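Local coordinates for protein carbohydrate kinase (Agrobacterium tumefaciens, PDB 2NWH) that probably transfers a phosphate group from ATP to a sugar or related small molecule, like other pfkB-family carbohydrate kinases, at residues L49-F54 and R76-E81; E55-A60 and E81-T86; A127-I132 and R157-P162; A274-A279 and V308-M313; G278-A283 and D299-M304. One frame throughout, in Å; residues are numbered along the deposited sequence.

Contact 1 of 5, residues L49-F54 and R76-E81; sequences LSRLGF and RQAGVE
With OG of Ser50 anti to its own backbone N (chi1 -175°), the hydroxyl leans across to the turn at Ala78 and Gly79, while Val80 holds CG2 anti to its carbonyl carbon and meets the same serine. Two helix ends of the alpha/beta domain come together here, those of helix 41-51 and helix 66-77, and each is closed by a Schellman motif. In the first, Gly53 takes positive phi while Phe54 N bonds back to Leu49 O and Gly53 N to Ser50 O; in the second, Gly79 is the residue with positive phi.

Ser50 OG donates to Ala78 O at 2.6 Å, lying in the plane of that carbonyl with a C=O...donor angle of 148°. A side chain of one helix end thus bonds a backbone carbonyl of the other. Beside this bond, Ser50 CB packs on Val80 CG2 at 3.8 Å. Arg51 runs out extended, and its NH2 passes Ala78 CB obliquely at 4.3 Å, while NH1 makes a weak bond to Asn48 within the same helix. Strand 55-63 lies beneath, with Val56 against Ser50 and Ile58 against Val80.

A water lies 2.9 Å from Ser50 OG, to which it donates. It also lies 2.9 Å from Phe54 O and 2.8 Å from Gly79 O, more acceptors than its two protons can serve at once.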
# COMPACT_ATOMS: atom_id res chain seq x y z
N LEU A 49 2.67 0.37 8.97
CA LEU A 49 1.81 0.05 10.09
C LEU A 49 2.60 -0.37 11.31
O LEU A 49 2.26 -0.00 12.44
CB LEU A 49 0.78 -1.03 9.70
CG LEU A 49 -0.26 -0.46 8.74
CD1 LEU A 49 -0.94 -1.59 7.88
CD2 LEU A 49 -1.27 0.44 9.49
N SER A 50 3.65 -1.15 11.10
CA SER A 50 4.55 -1.51 12.22
C SER A 50 5.24 -0.29 12.87
O SER A 50 5.30 -0.14 14.12
CB SER A 50 5.55 -2.58 11.74
OG SER A 50 6.35 -3.03 12.82
N ARG A 51 5.70 0.61 12.01
CA ARG A 51 6.29 1.90 12.46
C ARG A 51 5.35 2.75 13.28
O ARG A 51 5.80 3.54 14.11
CB ARG A 51 6.72 2.71 11.24
CG ARG A 51 8.04 2.16 10.64
CD ARG A 51 8.28 2.72 9.25
NE ARG A 51 9.45 2.05 8.66
CZ ARG A 51 9.57 1.76 7.38
NH1 ARG A 51 8.60 2.11 6.54
NH2 ARG A 51 10.68 1.15 6.94
N LEU A 52 4.05 2.59 13.00
CA LEU A 52 2.99 3.28 13.73
C LEU A 52 2.48 2.50 14.94
O LEU A 52 1.51 2.90 15.58
CB LEU A 52 1.85 3.62 12.79
CG LEU A 52 2.21 4.53 11.62
CD1 LEU A 52 0.96 4.70 10.82
CD2 LEU A 52 2.77 5.91 12.13
N GLY A 53 3.14 1.39 15.28
CA GLY A 53 2.89 0.75 16.58
C GLY A 53 2.11 -0.56 16.55
O GLY A 53 1.92 -1.21 17.57
N PHE A 54 1.65 -0.97 15.36
CA PHE A 54 0.85 -2.20 15.28
C PHE A 54 1.72 -3.43 15.24
O PHE A 54 2.86 -3.36 14.85
CB PHE A 54 -0.07 -2.17 14.06
CG PHE A 54 -1.15 -1.12 14.17
CD1 PHE A 54 -2.36 -1.42 14.76
CD2 PHE A 54 -0.91 0.18 13.76
CE1 PHE A 54 -3.37 -0.45 14.90
CE2 PHE A 54 -1.90 1.17 13.92
CZ PHE A 54 -3.14 0.83 14.49
N ARG A 76 12.11 -7.66 9.04
CA ARG A 76 12.61 -7.71 10.41
C ARG A 76 13.08 -6.36 10.91
O ARG A 76 12.80 -6.02 12.08
CB ARG A 76 13.68 -8.77 10.54
CG ARG A 76 13.11 -10.17 10.34
CD ARG A 76 14.13 -11.20 10.74
NE ARG A 76 15.36 -11.06 9.96
CZ ARG A 76 15.60 -11.69 8.81
NH1 ARG A 76 14.70 -12.51 8.29
NH2 ARG A 76 16.76 -11.53 8.20
N GLN A 77 13.75 -5.58 10.05
CA GLN A 77 14.22 -4.24 10.44
C GLN A 77 13.08 -3.31 10.84
O GLN A 77 13.24 -2.41 11.66
CB GLN A 77 15.04 -3.63 9.31
CG GLN A 77 16.37 -4.35 9.12
CD GLN A 77 17.33 -4.09 10.27
OE1 GLN A 77 17.72 -2.94 10.50
NE2 GLN A 77 17.71 -5.14 10.98
N ALA A 78 11.92 -3.52 10.22
CA ALA A 78 10.76 -2.69 10.50
C ALA A 78 9.86 -3.32 11.56
O ALA A 78 8.79 -2.77 11.87
CB ALA A 78 9.99 -2.46 9.23
N GLY A 79 10.27 -4.45 12.12
CA GLY A 79 9.42 -5.15 13.12
C GLY A 79 8.24 -5.94 12.56
O GLY A 79 7.35 -6.37 13.31
N VAL A 80 8.24 -6.20 11.25
CA VAL A 80 7.15 -6.95 10.62
C VAL A 80 7.52 -8.41 10.71
O VAL A 80 8.66 -8.80 10.35
CB VAL A 80 6.97 -6.54 9.13
CG1 VAL A 80 5.96 -7.45 8.39
CG2 VAL A 80 6.56 -5.01 8.99
N GLU A 81 6.56 -9.22 11.14
CA GLU A 81 6.69 -10.69 11.10
C GLU A 81 6.50 -11.18 9.66
O GLU A 81 5.42 -11.05 9.08
CB GLU A 81 5.70 -11.36 12.05
CG GLU A 81 5.87 -12.91 12.10
CD GLU A 81 4.74 -13.63 12.87
OE1 GLU A 81 3.77 -12.96 13.29
OE2 GLU A 81 4.83 -14.87 13.02
O HOH W 1 4.84 -5.24 13.84

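Contact 2 of 5, residues E55-A60 and E81-T86; sequences EVRIIA and EDTPFT
The strand 55-59 and the start of strand 81-87 run parallel, 19° apart end to end, with Arg57 opposite Glu81 and Ile58 opposite Asp82. Glu81 N bonds Val56 O and Ile58 N bonds Glu81 O, each at 2.9 Å; Thr83 N then reaches Ile58 O at 3.0 Å. The second strand is interrupted at Thr83 and Pro84, and backbone hydrogen bonding resumes when Phe85 N donates to Ala60 O at 2.9 Å from well above the carbonyl plane. At the break a water donates to Ile58 O and Asp82 OD1 and accepts from Ala60 N.

Arg57 lies extended along its face of the sheet and meets Thr83 at about a right angle. Its NE donates to Thr83 OG1 at 2.8 Å, nearly straight (170°) and exactly in the guanidinium plane; NH2 adds a weak bond to the same oxygen. Thr83 presents OG1 from the position between its backbone N and carbonyl carbon (chi1 59°). Glu81 slants over the Arg57 chain, its OE1 3.7 Å from Arg57 CD. Glu81 OE2 lies 4.4 Å from Arg57 NE but well out of the guanidinium plane, so no N-H points at it, and any attraction is probably one of charge alone. On the other face Ile58 CG2 touches Asp82 OD1 at 3.8 Å, while Asp82 OD2 pairs with Arg62.

Helix 66-77 completes this beta-alpha-beta unit. Strand 81-87 is one of the main sheet's two outermost strands, strand 5-9 flanks 55-63 beyond, helix 41-51 covers Val56 and Ile58, and Ala131 of helix 126-134 packs on Arg57 and Ile59.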
# COMPACT_ATOMS: atom_id res chain seq x y z
N GLU A 55 1.14 -4.58 15.62
CA GLU A 55 1.85 -5.85 15.52
C GLU A 55 1.49 -6.39 14.12
O GLU A 55 0.37 -6.79 13.87
CB GLU A 55 1.43 -6.82 16.65
CG GLU A 55 2.15 -8.20 16.52
CD GLU A 55 1.96 -9.12 17.72
OE1 GLU A 55 1.47 -8.63 18.75
OE2 GLU A 55 2.29 -10.33 17.61
N VAL A 56 2.44 -6.33 13.19
CA VAL A 56 2.12 -6.59 11.77
C VAL A 56 2.78 -7.87 11.32
O VAL A 56 3.96 -8.10 11.64
CB VAL A 56 2.51 -5.42 10.82
CG1 VAL A 56 2.03 -5.71 9.35
CG2 VAL A 56 1.92 -4.08 11.35
N ARG A 57 2.01 -8.70 10.59
CA ARG A 57 2.53 -9.90 9.94
C ARG A 57 2.21 -9.81 8.44
O ARG A 57 1.16 -9.25 8.06
CB ARG A 57 1.90 -11.16 10.57
CG ARG A 57 2.16 -12.46 9.80
CD ARG A 57 1.45 -13.60 10.48
NE ARG A 57 1.70 -14.91 9.86
CZ ARG A 57 1.14 -16.04 10.29
NH1 ARG A 57 0.25 -16.00 11.26
NH2 ARG A 57 1.43 -17.19 9.71
N ILE A 58 3.10 -10.32 7.59
CA ILE A 58 2.82 -10.34 6.13
C ILE A 58 3.00 -11.75 5.54
O ILE A 58 3.94 -12.47 5.90
CB ILE A 58 3.65 -9.28 5.32
CG1 ILE A 58 3.21 -9.26 3.83
CG2 ILE A 58 5.23 -9.51 5.46
CD1 ILE A 58 3.72 -8.00 3.10
N ILE A 59 2.12 -12.11 4.61
CA ILE A 59 2.24 -13.32 3.82
C ILE A 59 2.36 -12.86 2.36
O ILE A 59 1.39 -12.29 1.79
CB ILE A 59 1.00 -14.20 3.97
CG1 ILE A 59 0.81 -14.64 5.42
CG2 ILE A 59 1.15 -15.54 3.09
CD1 ILE A 59 -0.63 -15.30 5.63
N ALA A 60 3.56 -13.04 1.79
CA ALA A 60 3.79 -12.74 0.37
C ALA A 60 4.46 -13.93 -0.33
O ALA A 60 5.33 -14.59 0.27
CB ALA A 60 4.66 -11.54 0.25
N GLU A 81 6.56 -9.22 11.14
CA GLU A 81 6.69 -10.69 11.10
C GLU A 81 6.50 -11.18 9.66
O GLU A 81 5.42 -11.05 9.08
CB GLU A 81 5.70 -11.36 12.05
CG GLU A 81 5.87 -12.91 12.10
CD GLU A 81 4.74 -13.63 12.87
OE1 GLU A 81 3.77 -12.96 13.29
OE2 GLU A 81 4.83 -14.87 13.02
N ASP A 82 7.56 -11.71 9.09
CA ASP A 82 7.57 -12.18 7.70
C ASP A 82 7.31 -13.67 7.72
O ASP A 82 8.20 -14.43 8.12
CB ASP A 82 8.95 -12.00 7.09
CG ASP A 82 8.99 -12.37 5.61
OD1 ASP A 82 8.10 -11.93 4.84
OD2 ASP A 82 9.95 -13.08 5.21
N THR A 83 6.13 -14.08 7.28
CA THR A 83 5.85 -15.53 7.11
C THR A 83 5.52 -15.76 5.63
O THR A 83 4.39 -15.73 5.23
CB THR A 83 4.70 -16.04 8.06
OG1 THR A 83 3.49 -15.32 7.81
CG2 THR A 83 5.05 -15.88 9.54
N PRO A 84 6.55 -15.96 4.79
CA PRO A 84 6.37 -15.95 3.34
C PRO A 84 5.72 -17.22 2.81
O PRO A 84 5.84 -18.32 3.42
CB PRO A 84 7.81 -15.82 2.81
CG PRO A 84 8.63 -16.53 3.87
CD PRO A 84 7.97 -16.16 5.18
N PHE A 85 5.04 -17.08 1.67
CA PHE A 85 4.56 -18.25 0.90
C PHE A 85 5.71 -18.66 -0.03
O PHE A 85 5.78 -18.25 -1.18
CB PHE A 85 3.26 -17.94 0.13
CG PHE A 85 2.31 -19.15 -0.01
CD1 PHE A 85 0.96 -19.01 0.28
CD2 PHE A 85 2.80 -20.40 -0.40
CE1 PHE A 85 0.06 -20.11 0.19
CE2 PHE A 85 1.93 -21.50 -0.53
CZ PHE A 85 0.55 -21.37 -0.22
N THR A 86 6.64 -19.45 0.51
CA THR A 86 7.94 -19.74 -0.17
C THR A 86 7.84 -20.82 -1.22
O THR A 86 7.26 -21.91 -0.95
CB THR A 86 9.01 -20.19 0.89
OG1 THR A 86 9.15 -19.15 1.85
CG2 THR A 86 10.37 -20.48 0.26
O HOH W 2 3.01 -10.80 14.46
O HOH W 3 5.83 -12.91 3.71

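Contact 3 of 5, residues A127-I132 and R157-P162; sequences AVREAI and RACEKP
Two helices flanking the main sheet of the ribokinase-like fold meet here: helix 126-134, which leads into strand 137-141, and the end of helix 146-158, which leads into strand 163-166. The second helix finishes in a Schellman motif at Glu160, whose positive phi turns the chain; Cys159 before it and Lys161 after it both point their CB atoms toward the first helix.

Ile132 carries the centre of the contact with one branch. Its CG2 stands anti to the backbone N (chi1 -66° for CG1) and meets Cys159 CB and Lys161 CG, each at 4.1 Å. The Ile132 and Lys161 side chains slide past each other in opposite directions. Lys161 bends at chi2 (-71°), which brings its CE to 3.5 Å from Ile132 O. Farther out, Arg129 reaches over from the first helix on an extended chain. In the conformer described, its NH1 comes 3.6 Å from Ala158 CB, near the guanidinium plane, and 4.0 Å from Cys159 SG. Leu152 and Ile155 of helix 146-158 and Leu138 of strand 137-141 also pack on Ile132.

The contact rests largely on van der Waals packing: none of its close pairs is a hydrogen bond or salt bridge. The hydrocarbon part of Lys161 lies alongside Ile132, while its ammonium makes a weak bond to Ser135 O. Ile132 O in turn accepts from Ser135 OG, so ammonium and carbonyl both find a partner in Ser135, beside the contact.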
# COMPACT_ATOMS: atom_id res chain seq x y z
N ALA A 127 -3.45 -23.15 7.21
CA ALA A 127 -2.43 -22.27 7.79
C ALA A 127 -2.74 -20.79 7.55
O ALA A 127 -2.50 -19.95 8.44
CB ALA A 127 -1.01 -22.65 7.26
N VAL A 128 -3.31 -20.46 6.38
CA VAL A 128 -3.64 -19.06 6.05
C VAL A 128 -4.91 -18.67 6.86
O VAL A 128 -4.97 -17.59 7.43
CB VAL A 128 -3.91 -18.85 4.54
CG1 VAL A 128 -4.44 -17.39 4.25
CG2 VAL A 128 -2.64 -19.20 3.68
N ARG A 129 -5.89 -19.57 6.93
CA ARG A 129 -7.10 -19.28 7.72
C ARG A 129 -6.78 -19.01 9.18
O ARG A 129 -7.33 -18.12 9.77
CB ARG A 129 -8.16 -20.37 7.62
CG ARG A 129 -9.54 -19.82 8.01
CD ARG A 129 -10.62 -20.84 7.83
NE ARG A 129 -11.90 -20.19 8.00
CZ ARG A 129 -12.73 -19.93 7.00
NH1 ARG A 129 -13.90 -19.34 7.25
NH2 ARG A 129 -12.40 -20.30 5.78
N GLU A 130 -5.85 -19.77 9.75
CA GLU A 130 -5.42 -19.57 11.12
C GLU A 130 -4.66 -18.22 11.28
O GLU A 130 -4.80 -17.55 12.30
CB GLU A 130 -4.53 -20.73 11.54
CG GLU A 130 -5.33 -22.04 11.64
CD GLU A 130 -4.49 -23.23 12.00
OE1 GLU A 130 -3.32 -23.09 12.39
OE2 GLU A 130 -5.03 -24.34 11.91
N ALA A 131 -3.86 -17.86 10.30
CA ALA A 131 -3.23 -16.52 10.34
C ALA A 131 -4.31 -15.44 10.42
O ALA A 131 -4.20 -14.46 11.24
CB ALA A 131 -2.31 -16.29 9.09
N ILE A 132 -5.34 -15.61 9.59
CA ILE A 132 -6.48 -14.68 9.57
C ILE A 132 -7.18 -14.61 10.95
O ILE A 132 -7.43 -13.52 11.49
CB ILE A 132 -7.46 -14.99 8.40
CG1 ILE A 132 -6.74 -14.72 7.05
CG2 ILE A 132 -8.77 -14.17 8.52
CD1 ILE A 132 -7.47 -15.12 5.81
N ARG A 157 -15.23 -12.06 5.45
CA ARG A 157 -16.66 -12.09 5.82
C ARG A 157 -16.86 -13.15 6.90
O ARG A 157 -17.21 -12.83 8.03
CB ARG A 157 -17.53 -12.42 4.61
CG ARG A 157 -19.03 -12.04 4.73
CD ARG A 157 -19.82 -12.68 3.56
NE ARG A 157 -19.34 -12.21 2.26
CZ ARG A 157 -19.70 -12.73 1.10
NH1 ARG A 157 -20.57 -13.73 1.07
NH2 ARG A 157 -19.20 -12.26 -0.03
N ALA A 158 -16.60 -14.42 6.54
CA ALA A 158 -16.88 -15.55 7.43
C ALA A 158 -16.18 -15.41 8.78
O ALA A 158 -16.75 -15.80 9.81
CB ALA A 158 -16.53 -16.89 6.76
N CYS A 159 -14.97 -14.85 8.77
CA CYS A 159 -14.19 -14.61 9.99
C CYS A 159 -14.50 -13.29 10.72
O CYS A 159 -13.90 -13.00 11.75
CB CYS A 159 -12.69 -14.68 9.65
SG CYS A 159 -12.17 -16.37 9.25
N GLU A 160 -15.45 -12.51 10.20
CA GLU A 160 -15.71 -11.17 10.74
C GLU A 160 -14.43 -10.38 11.02
O GLU A 160 -14.21 -9.82 12.12
CB GLU A 160 -16.64 -11.26 11.97
CG GLU A 160 -17.90 -12.05 11.68
CD GLU A 160 -18.43 -12.84 12.89
OE1 GLU A 160 -17.61 -13.46 13.61
OE2 GLU A 160 -19.66 -12.88 13.09
N LYS A 161 -13.56 -10.35 10.01
CA LYS A 161 -12.36 -9.53 10.05
C LYS A 161 -12.53 -8.39 9.07
O LYS A 161 -12.89 -8.62 7.91
CB LYS A 161 -11.11 -10.34 9.72
CG LYS A 161 -10.86 -11.47 10.70
CD LYS A 161 -10.41 -10.98 12.08
CE LYS A 161 -10.25 -12.19 13.04
NZ LYS A 161 -10.38 -11.71 14.45
N PRO A 162 -12.29 -7.15 9.53
CA PRO A 162 -12.23 -6.00 8.64
C PRO A 162 -11.20 -6.23 7.54
O PRO A 162 -10.09 -6.77 7.82
CB PRO A 162 -11.78 -4.85 9.57
CG PRO A 162 -12.33 -5.28 10.93
CD PRO A 162 -12.09 -6.77 10.94

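Contact 4 of 5, residues A274-A279 and V308-M313; sequences ALRQGA and VPQAEM
An arginine ties helix 271-286 to the chain entering strand 311-313, the outermost strand at one end of the main sheet, which pairs antiparallel with strand 236-239. The guanidinium of Arg276 offers its edge to two successive backbone carbonyl oxygens. Its NH2 donates to Val308 O at 2.9 Å in an essentially straight bond (179°), tilted from that carbonyl's plane, and its NE donates to Pro309 O at 3.0 Å from above the Pro309 carbonyl plane. Both oxygens lie in the guanidinium plane, so the pair fixes the rotation of the group. A bend at chi3 (72°) swings the guanidinium out of line with the rest of the side chain to reach them.

Gln310 covers one face of this group. Its NE2 stands 3.7 Å above the guanidinium plane, over the centre, with the amide and guanidinium planes 29° apart. Gln310 OE1 comes 3.6 Å from Arg276 CD and is itself held by weak bonds to Ala311 N and to Arg272. Nearer the helix backbone the contact turns apolar: Ala279 CB touches Val308 CG1 at 3.7 Å, Leu275 CD1 touches Ala311 CB at 4.0 Å, and Arg276 CG adds its methylene against Ala311 CB at 3.9 Å. Ala237 and Leu239 of strand 236-239 extend this apolar layer at Leu275.

Two carbonyls preceding the edge strand are thereby satisfied by a side chain, and their dipoles probably stabilise the arginine charge.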
# COMPACT_ATOMS: atom_id res chain seq x y z
N ALA A 274 -9.06 10.30 10.62
CA ALA A 274 -8.29 9.34 9.81
C ALA A 274 -7.76 10.01 8.55
O ALA A 274 -6.61 9.81 8.14
CB ALA A 274 -9.16 8.16 9.47
N LEU A 275 -8.57 10.88 7.97
CA LEU A 275 -8.16 11.63 6.80
C LEU A 275 -6.92 12.48 7.10
O LEU A 275 -5.94 12.46 6.34
CB LEU A 275 -9.28 12.59 6.42
CG LEU A 275 -9.61 12.75 4.94
CD1 LEU A 275 -10.80 13.72 4.76
CD2 LEU A 275 -8.41 13.24 4.23
N ARG A 276 -6.99 13.24 8.19
CA ARG A 276 -5.86 14.11 8.57
C ARG A 276 -4.61 13.32 8.98
O ARG A 276 -3.50 13.79 8.72
CB ARG A 276 -6.26 15.10 9.65
CG ARG A 276 -7.27 16.13 9.12
CD ARG A 276 -7.50 17.25 10.11
NE ARG A 276 -6.34 18.13 10.19
CZ ARG A 276 -5.58 18.28 11.27
NH1 ARG A 276 -5.85 17.59 12.37
NH2 ARG A 276 -4.56 19.13 11.26
N GLN A 277 -4.79 12.15 9.61
CA GLN A 277 -3.61 11.33 9.97
C GLN A 277 -2.93 10.76 8.73
O GLN A 277 -1.68 10.73 8.65
CB GLN A 277 -3.94 10.19 10.96
CG GLN A 277 -2.68 9.35 11.26
CD GLN A 277 -2.82 8.39 12.42
OE1 GLN A 277 -3.06 8.79 13.57
NE2 GLN A 277 -2.68 7.12 12.13
N GLY A 278 -3.74 10.30 7.77
CA GLY A 278 -3.23 9.76 6.52
C GLY A 278 -2.48 10.85 5.76
O GLY A 278 -1.38 10.62 5.22
N ALA A 279 -3.06 12.04 5.70
CA ALA A 279 -2.39 13.18 5.10
C ALA A 279 -1.08 13.50 5.77
O ALA A 279 -0.11 13.78 5.07
CB ALA A 279 -3.27 14.42 5.10
N VAL A 308 -1.21 19.98 8.83
CA VAL A 308 -2.18 19.39 7.90
C VAL A 308 -3.45 20.24 7.84
O VAL A 308 -4.00 20.60 8.88
CB VAL A 308 -2.51 17.90 8.26
CG1 VAL A 308 -3.61 17.33 7.37
CG2 VAL A 308 -1.26 17.08 8.11
N PRO A 309 -3.90 20.56 6.62
CA PRO A 309 -5.16 21.30 6.52
C PRO A 309 -6.31 20.64 7.29
O PRO A 309 -6.30 19.42 7.49
CB PRO A 309 -5.45 21.30 5.02
CG PRO A 309 -4.09 21.14 4.36
CD PRO A 309 -3.28 20.30 5.31
N GLN A 310 -7.29 21.43 7.70
CA GLN A 310 -8.52 20.86 8.29
C GLN A 310 -9.33 19.98 7.32
O GLN A 310 -9.24 20.13 6.10
CB GLN A 310 -9.39 21.96 8.89
CG GLN A 310 -9.03 22.27 10.34
CD GLN A 310 -8.91 21.00 11.19
OE1 GLN A 310 -9.65 20.02 11.01
NE2 GLN A 310 -7.96 21.02 12.13
N ALA A 311 -10.09 19.03 7.89
CA ALA A 311 -10.95 18.16 7.11
C ALA A 311 -12.40 18.58 7.34
O ALA A 311 -12.72 19.13 8.40
CB ALA A 311 -10.75 16.67 7.50
N GLU A 312 -13.24 18.35 6.34
CA GLU A 312 -14.64 18.76 6.39
C GLU A 312 -15.54 17.55 6.14
O GLU A 312 -15.48 16.96 5.07
CB GLU A 312 -14.90 19.85 5.33
CG GLU A 312 -16.38 20.29 5.19
CD GLU A 312 -16.58 21.56 4.33
OE1 GLU A 312 -16.11 21.61 3.16
OE2 GLU A 312 -17.24 22.50 4.82
N MET A 313 -16.36 17.18 7.13
CA MET A 313 -17.42 16.18 6.92
C MET A 313 -18.43 16.76 5.93
O MET A 313 -18.66 17.97 5.91
CB MET A 313 -18.14 15.81 8.23
CG MET A 313 -17.52 14.65 9.03
SD MET A 313 -17.57 12.99 8.30
CE MET A 313 -16.72 12.13 9.62

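Contact 5 of 5, residues G278-A283 and D299-M304; sequences GAAAAA and DSVEAM
Ala280 is the bump at the heart of this helix pair: its CB points into the hollow between Val301 and Met304, residues one turn apart on helix 298-305. Helix 271-286 crosses that helix almost at a right angle (103°), and the two short segments come within 8.6 Å axis to axis, an approach that the alanine face of the first helix permits.

Val301 straddles the alanines with both branches. Its CG1, anti to the backbone N, bears on Ala280 CB at 4.0 Å, while CG2 rests on Ala281 CB at 4.2 Å. The other wall of the hollow is Met304, whose CB lies 4.3 Å from Ala280 CB. In the conformer described, Met304 leaves its backbone with CG anti to N and then curls twice, at chi2 (68°) and chi3 (91°), so that it folds over against the alanine helix. CG settles 3.8 Å from Ala280 O, and the terminal CE reaches a turn farther along, 3.9 Å from Ala283 CB and 3.8 Å from Ala283 C. In this conformer Ala280 and Ala283 form a shallow ledge under the bent methionine.

Ile284 of helix 271-286 also packs on Val301 and Met304, and Leu296 adds to the cover over Ala281. Ala283 also touches Val247.

The side chains that meet are apolar, touching through methyls and methylenes; Met304 also lies against the backbone at Ala280 O and Ala283 C. Cohesion comes from close fit and the burial of hydrocarbon, with no polar bond to fix a particular register.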
# COMPACT_ATOMS: atom_id res chain seq x y z
N GLY A 278 -3.74 10.30 7.77
CA GLY A 278 -3.23 9.76 6.52
C GLY A 278 -2.48 10.85 5.76
O GLY A 278 -1.38 10.62 5.22
N ALA A 279 -3.06 12.04 5.70
CA ALA A 279 -2.39 13.18 5.10
C ALA A 279 -1.08 13.50 5.77
O ALA A 279 -0.11 13.78 5.07
CB ALA A 279 -3.27 14.42 5.10
N ALA A 280 -1.05 13.47 7.12
CA ALA A 280 0.21 13.75 7.87
C ALA A 280 1.28 12.74 7.47
O ALA A 280 2.46 13.08 7.20
CB ALA A 280 -0.06 13.68 9.35
N ALA A 281 0.87 11.47 7.48
CA ALA A 281 1.77 10.38 7.12
C ALA A 281 2.32 10.51 5.69
O ALA A 281 3.52 10.39 5.49
CB ALA A 281 1.07 9.03 7.37
N ALA A 282 1.47 10.82 4.72
CA ALA A 282 1.92 11.06 3.33
C ALA A 282 2.93 12.25 3.23
O ALA A 282 4.03 12.11 2.62
CB ALA A 282 0.67 11.32 2.44
N ALA A 283 2.58 13.35 3.90
CA ALA A 283 3.39 14.61 3.91
C ALA A 283 4.78 14.33 4.45
O ALA A 283 5.76 14.86 3.95
CB ALA A 283 2.69 15.71 4.77
N ASP A 299 5.23 9.43 16.69
CA ASP A 299 5.69 10.78 17.05
C ASP A 299 5.83 11.74 15.86
O ASP A 299 5.51 12.94 15.99
CB ASP A 299 6.95 10.72 17.89
CG ASP A 299 6.70 10.12 19.27
OD1 ASP A 299 5.53 9.93 19.73
OD2 ASP A 299 7.71 9.86 19.90
N SER A 300 6.31 11.25 14.72
CA SER A 300 6.47 12.16 13.59
C SER A 300 5.10 12.54 13.01
O SER A 300 4.90 13.67 12.54
CB SER A 300 7.42 11.61 12.54
OG SER A 300 6.86 10.48 11.87
N VAL A 301 4.16 11.61 13.05
CA VAL A 301 2.83 11.91 12.56
C VAL A 301 2.23 12.99 13.47
O VAL A 301 1.70 13.98 13.00
CB VAL A 301 1.90 10.63 12.49
CG1 VAL A 301 0.43 11.05 12.34
CG2 VAL A 301 2.33 9.71 11.29
N GLU A 302 2.30 12.77 14.78
CA GLU A 302 1.93 13.75 15.80
C GLU A 302 2.53 15.13 15.50
O GLU A 302 1.83 16.14 15.58
CB GLU A 302 2.38 13.23 17.17
CG GLU A 302 1.95 14.00 18.41
CD GLU A 302 2.63 13.45 19.71
OE1 GLU A 302 3.88 13.21 19.70
OE2 GLU A 302 1.93 13.26 20.72
N ALA A 303 3.82 15.18 15.10
CA ALA A 303 4.49 16.44 14.83
C ALA A 303 4.01 17.13 13.53
O ALA A 303 4.04 18.38 13.44
CB ALA A 303 6.02 16.26 14.82
N MET A 304 3.60 16.34 12.53
CA MET A 304 3.21 16.91 11.24
C MET A 304 1.74 17.31 11.23
O MET A 304 1.34 18.20 10.49
CB MET A 304 3.52 15.93 10.08
CG MET A 304 3.17 16.47 8.67
SD MET A 304 4.19 17.85 8.08
CE MET A 304 5.48 16.88 7.23

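In the fold
Contacts 1 and 2 describe one beta-alpha-beta region: they share Glu81, and Val56 CG2 lies 3.6 Å from Leu49 CB. Contact 3 joins this region through Ala131, whose CB lies 3.4 Å from Arg57 NH1. At the other end, contacts 4 and 5 use overlapping parts of helix 271-286, sharing Gly278 and Ala279, with Val308 CG2 3.6 Å from Ala280 CA. Contact 5 also reaches contact 1, Val301 CG2 lying 3.9 Å from Leu52 CD2. Contacts 2 and 4 belong to opposite outer strands of the same sheet, their centres about 30 Å apart. The bound sodium ion, at Asp249 and Thr251, lies about 9 Å from the Ala283 side chain.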